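Local coordinates for protein exoribonuclease II, mitochondrial (Candida glabrata, PDB 6F3H) that degrades RNA from the 3' end as the exoribonuclease component of mtEXO, the mitochondrial RNA degradosome, and binds magnesium, at residues Thr751-Thr754 and Leu755-Leu758; Pro784-Ser787 and Tyr788-Gly791. The protein carries 1 engineered substitution. All coordinates share one frame; numbering follows the deposited sequence.

In the fold
Contact 1 is a stretch near the end of helix 725-761, and contact 2 follows it in the chain as the loop and strand start that fold back against that helix; their centres lie about 10 Å apart. Two kinds of evidence join them. H757 NE2 stands 3.3 Å from Y786 OH, a probable but weak hydrogen bond, and T754 CG2 packs 3.5 Å from A789 CB. Both lie away from the magnesium site of D401 and D410. Their distance from the bound RNA differs: its nearest atom is about 12 Å from contact 1 but about 4 Å from contact 2, where R790 packs on an adenine base.

Contact 1: Thr751-Thr754 and Leu755-Leu758; sequences TYWT and LKHL
Y752 OH has two polar partners: K756 NZ, hydrogen-bonded to it at 3.0 Å one helical turn further on, and S351 O, to which its bond is weak. Both side chains leave the helix with CG anti to the backbone N (chi1 165° for Y752), which sets them side by side and pointing the same way. The lysine chain therefore runs alongside the phenol, its CD 3.5 Å from Y752 CZ, before a bend at the last torsion brings the amine to the hydroxyl. W753 bounds this group as well. Its CZ3 lies 3.9 Å from K756 NZ, which approaches the indole obliquely, while Y752 CD2 sits 3.7 Å above the indole plane, over its centre. The indole nitrogen W753 NE1 is hydrogen-bonded to D465 OD1, which helps fix the ring's rotation, and the indole also packs on V581 and L583 of strand 580-584. Y752, W753 and K756 all sit on helix 725-761, the long helix that precedes the C-terminal strands, and the backbone shows the regular i to i+4 pattern. L755 N donates to T751 O at 2.9 Å with an N-H...O angle of 170°, and K756 N to Y752 O at the same length. T754 O takes L758 N at 3.1 Å, together with a weaker bond from H757 N. The two threonines turn their hydroxyls back along the helix: T751 OG1 is bonded to R747 O and T754 OG1 to S750 O. That leaves methyl groups for packing, and T751 CG2 rests 4.1 Å from L755 CG.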
loop_
_atom_site.group_PDB
_atom_site.type_symbol
_atom_site.label_atom_id
_atom_site.label_comp_id
_atom_site.label_asym_id
_atom_site.label_seq_id
_atom_site.Cartn_x
_atom_site.Cartn_y
_atom_site.Cartn_z
ATOM N N THR A 751 -3.493 10.853 -8.903
ATOM C CA THR A 751 -4.436 11.949 -8.703
ATOM C C THR A 751 -3.835 13.284 -9.101
ATOM O O THR A 751 -4.470 14.079 -9.799
ATOM C CB THR A 751 -4.881 11.988 -7.271
ATOM O OG1 THR A 751 -5.425 10.712 -6.942
ATOM C CG2 THR A 751 -5.925 12.991 -7.136
ATOM N N TYR A 752 -2.619 13.572 -8.622
ATOM C CA TYR A 752 -2.002 14.843 -8.963
ATOM C C TYR A 752 -2.014 15.026 -10.456
ATOM O O TYR A 752 -2.390 16.088 -10.950
ATOM C CB TYR A 752 -0.573 14.904 -8.433
ATOM C CG TYR A 752 0.303 16.011 -9.010
ATOM C CD1 TYR A 752 0.055 17.353 -8.730
ATOM C CD2 TYR A 752 1.405 15.716 -9.791
ATOM C CE1 TYR A 752 0.881 18.366 -9.237
ATOM C CE2 TYR A 752 2.230 16.728 -10.302
ATOM C CZ TYR A 752 1.969 18.031 -10.032
ATOM O OH TYR A 752 2.843 18.934 -10.588
ATOM N N TRP A 753 -1.689 13.960 -11.196
ATOM C CA TRP A 753 -1.594 14.040 -12.647
ATOM C C TRP A 753 -2.963 14.011 -13.321
ATOM O O TRP A 753 -3.173 14.705 -14.321
ATOM C CB TRP A 753 -0.708 12.922 -13.180
ATOM C CG TRP A 753 0.738 13.076 -12.821
ATOM C CD1 TRP A 753 1.440 12.294 -11.964
ATOM C CD2 TRP A 753 1.657 14.084 -13.287
ATOM N NE1 TRP A 753 2.744 12.728 -11.886
ATOM C CE2 TRP A 753 2.898 13.829 -12.680
ATOM C CE3 TRP A 753 1.551 15.162 -14.161
ATOM C CZ2 TRP A 753 4.020 14.610 -12.911
ATOM C CZ3 TRP A 753 2.674 15.940 -14.392
ATOM C CH2 TRP A 753 3.890 15.661 -13.767
ATOM N N THR A 754 -3.890 13.183 -12.844
ATOM C CA THR A 754 -5.256 13.281 -13.341
ATOM C C THR A 754 -5.729 14.719 -13.301
ATOM O O THR A 754 -6.196 15.258 -14.308
ATOM C CB THR A 754 -6.195 12.434 -12.496
ATOM O OG1 THR A 754 -5.707 11.099 -12.450
ATOM C CG2 THR A 754 -7.579 12.440 -13.091
ATOM N N LEU A 755 -5.568 15.371 -12.138
ATOM C CA LEU A 755 -6.082 16.725 -11.952
ATOM C C LEU A 755 -5.301 17.746 -12.765
ATOM O O LEU A 755 -5.900 18.626 -13.392
ATOM C CB LEU A 755 -6.049 17.105 -10.480
ATOM C CG LEU A 755 -6.850 16.263 -9.486
ATOM C CD1 LEU A 755 -6.922 16.965 -8.143
ATOM C CD2 LEU A 755 -8.232 15.952 -9.981
ATOM N N LYS A 756 -3.967 17.636 -12.786
ATOM C CA LYS A 756 -3.151 18.586 -13.544
ATOM C C LYS A 756 -3.553 18.585 -15.012
ATOM O O LYS A 756 -3.453 19.610 -15.692
ATOM C CB LYS A 756 -1.665 18.229 -13.391
ATOM C CG LYS A 756 -0.642 19.296 -13.818
ATOM C CD LYS A 756 0.706 19.184 -13.045
ATOM C CE LYS A 756 1.787 20.189 -13.553
ATOM N NZ LYS A 756 3.228 19.706 -13.470
ATOM N N HIS A 757 -4.050 17.457 -15.499
ATOM C CA HIS A 757 -4.560 17.386 -16.857
ATOM C C HIS A 757 -5.916 18.066 -16.970
ATOM O O HIS A 757 -6.153 18.851 -17.891
ATOM C CB HIS A 757 -4.668 15.930 -17.276
ATOM C CG HIS A 757 -5.625 15.713 -18.393
ATOM N ND1 HIS A 757 -5.341 16.088 -19.687
ATOM C CD2 HIS A 757 -6.861 15.164 -18.417
ATOM C CE1 HIS A 757 -6.362 15.775 -20.462
ATOM N NE2 HIS A 757 -7.296 15.211 -19.717
ATOM N N LEU A 758 -6.813 17.782 -16.026
ATOM C CA LEU A 758 -8.123 18.418 -16.039
ATOM C C LEU A 758 -7.978 19.922 -15.985
ATOM O O LEU A 758 -8.827 20.653 -16.510
ATOM C CB LEU A 758 -8.959 17.939 -14.861
ATOM C CG LEU A 758 -9.278 16.452 -14.901
ATOM C CD1 LEU A 758 -10.400 16.163 -13.936
ATOM C CD2 LEU A 758 -9.617 15.986 -16.304
#

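Contact 2: Pro784-Ser787 and Tyr788-Gly791; sequences PEYS and YARG
Y786 CB and A789 CB meet at 3.8 Å, the apolar touch that spans the bend of this chain. It forms because the backbone turns sharply between them: the CA atoms of Y786 and A789 are 5.6 Å apart, and the backbone angles of S787 and Y788 lie near those of a type I beta turn. Beyond its CB the tyrosine leads away from the turn: CG anti to the carbonyl carbon (chi1 -55°) carries the far end of the ring away from 788-791, with A789 CB oblique to its near end. Within the turn, S787 CB lies over one face of the Y788 ring, whose CG and CD1 each lie 3.7 Å from S787 C. R790 stretches its chain from CG to NE and so brings NE to 3.8 Å from S787 O, which stands oblique to the guanidinium plane, a proximity rather than a bond.

A second shell positions these groups. S787 OG is hydrogen-bonded to K578 O, which ties the middle of the turn to another part of the chain. The Y786 ring stands edge-to-face with F596, and Y786 and Y788 pack on L758 and S750 of helix 725-761, respectively. Backbone hydrogen bonds of A789 with F783 and of G791 with C781 draw the two limbs of the loop together, and R790 packs on an adenine base of the bound RNA. Residues 784-789 lie in the loop between strands 778-782 and 790-794, antiparallel neighbours in the C-terminal five-stranded sheet, and R790 and G791 open the second of these. That position and the RNA contact are consistent with the S1 domain, an OB fold, that follows the RNB domain in RNase II-family exoribonucleases.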
loop_
_atom_site.group_PDB
_atom_site.type_symbol
_atom_site.label_atom_id
_atom_site.label_comp_id
_atom_site.label_asym_id
_atom_site.label_seq_id
_atom_site.Cartn_x
_atom_site.Cartn_y
_atom_site.Cartn_z
ATOM N N PRO A 784 -16.417 8.608 -14.026
ATOM C CA PRO A 784 -16.320 7.333 -14.719
ATOM C C PRO A 784 -15.137 7.321 -15.660
ATOM O O PRO A 784 -14.428 6.310 -15.764
ATOM C CB PRO A 784 -17.656 7.253 -15.454
ATOM C CG PRO A 784 -18.547 8.188 -14.698
ATOM C CD PRO A 784 -17.670 9.307 -14.322
ATOM N N GLU A 785 -14.878 8.440 -16.334
ATOM C CA GLU A 785 -13.790 8.432 -17.293
ATOM C C GLU A 785 -12.431 8.318 -16.611
ATOM O O GLU A 785 -11.485 7.824 -17.234
ATOM C CB GLU A 785 -13.869 9.690 -18.167
ATOM N N TYR A 786 -12.317 8.700 -15.336
ATOM C CA TYR A 786 -11.023 8.722 -14.665
ATOM C C TYR A 786 -11.127 8.077 -13.298
ATOM O O TYR A 786 -12.002 8.431 -12.501
ATOM C CB TYR A 786 -10.477 10.122 -14.463
ATOM C CG TYR A 786 -10.346 10.964 -15.686
ATOM C CD1 TYR A 786 -11.431 11.672 -16.196
ATOM C CD2 TYR A 786 -9.126 11.057 -16.337
ATOM C CE1 TYR A 786 -11.283 12.462 -17.314
ATOM C CE2 TYR A 786 -8.971 11.833 -17.444
ATOM C CZ TYR A 786 -10.044 12.531 -17.931
ATOM O OH TYR A 786 -9.854 13.294 -19.052
ATOM N N SER A 787 -10.165 7.220 -12.987
ATOM C CA SER A 787 -10.201 6.539 -11.706
ATOM C C SER A 787 -9.739 7.435 -10.558
ATOM O O SER A 787 -10.275 7.331 -9.448
ATOM C CB SER A 787 -9.345 5.273 -11.787
ATOM O OG SER A 787 -9.928 4.312 -12.655
ATOM N N TYR A 788 -8.780 8.335 -10.801
ATOM C CA TYR A 788 -8.152 9.121 -9.743
ATOM C C TYR A 788 -8.630 10.554 -9.714
ATOM O O TYR A 788 -8.007 11.403 -9.078
ATOM C CB TYR A 788 -6.639 9.086 -9.898
ATOM C CG TYR A 788 -6.112 7.704 -9.677
ATOM C CD1 TYR A 788 -6.602 6.915 -8.645
ATOM C CD2 TYR A 788 -5.145 7.177 -10.513
ATOM C CE1 TYR A 788 -6.123 5.637 -8.439
ATOM C CE2 TYR A 788 -4.649 5.907 -10.324
ATOM C CZ TYR A 788 -5.139 5.134 -9.286
ATOM O OH TYR A 788 -4.649 3.855 -9.103
ATOM N N ALA A 789 -9.713 10.836 -10.391
ATOM C CA ALA A 789 -10.382 12.108 -10.287
ATOM C C ALA A 789 -11.563 11.862 -9.362
ATOM O O ALA A 789 -12.659 11.524 -9.807
ATOM C CB ALA A 789 -10.815 12.620 -11.652
ATOM N N ARG A 790 -11.313 11.951 -8.060
ATOM C CA ARG A 790 -12.359 11.894 -7.046
ATOM C C ARG A 790 -12.529 13.271 -6.414
ATOM O O ARG A 790 -11.541 13.921 -6.056
ATOM C CB ARG A 790 -12.037 10.859 -5.973
ATOM C CG ARG A 790 -12.465 9.471 -6.321
ATOM C CD ARG A 790 -11.545 8.463 -5.669
ATOM N NE ARG A 790 -11.899 7.079 -5.996
ATOM C CZ ARG A 790 -12.893 6.391 -5.427
ATOM N NH1 ARG A 790 -13.650 6.938 -4.472
ATOM N NH2 ARG A 790 -13.123 5.139 -5.804
ATOM N N GLY A 791 -13.774 13.728 -6.302
ATOM C CA GLY A 791 -14.027 15.038 -5.734
ATOM C C GLY A 791 -15.206 15.112 -4.784
ATOM O O GLY A 791 -15.618 14.099 -4.210
#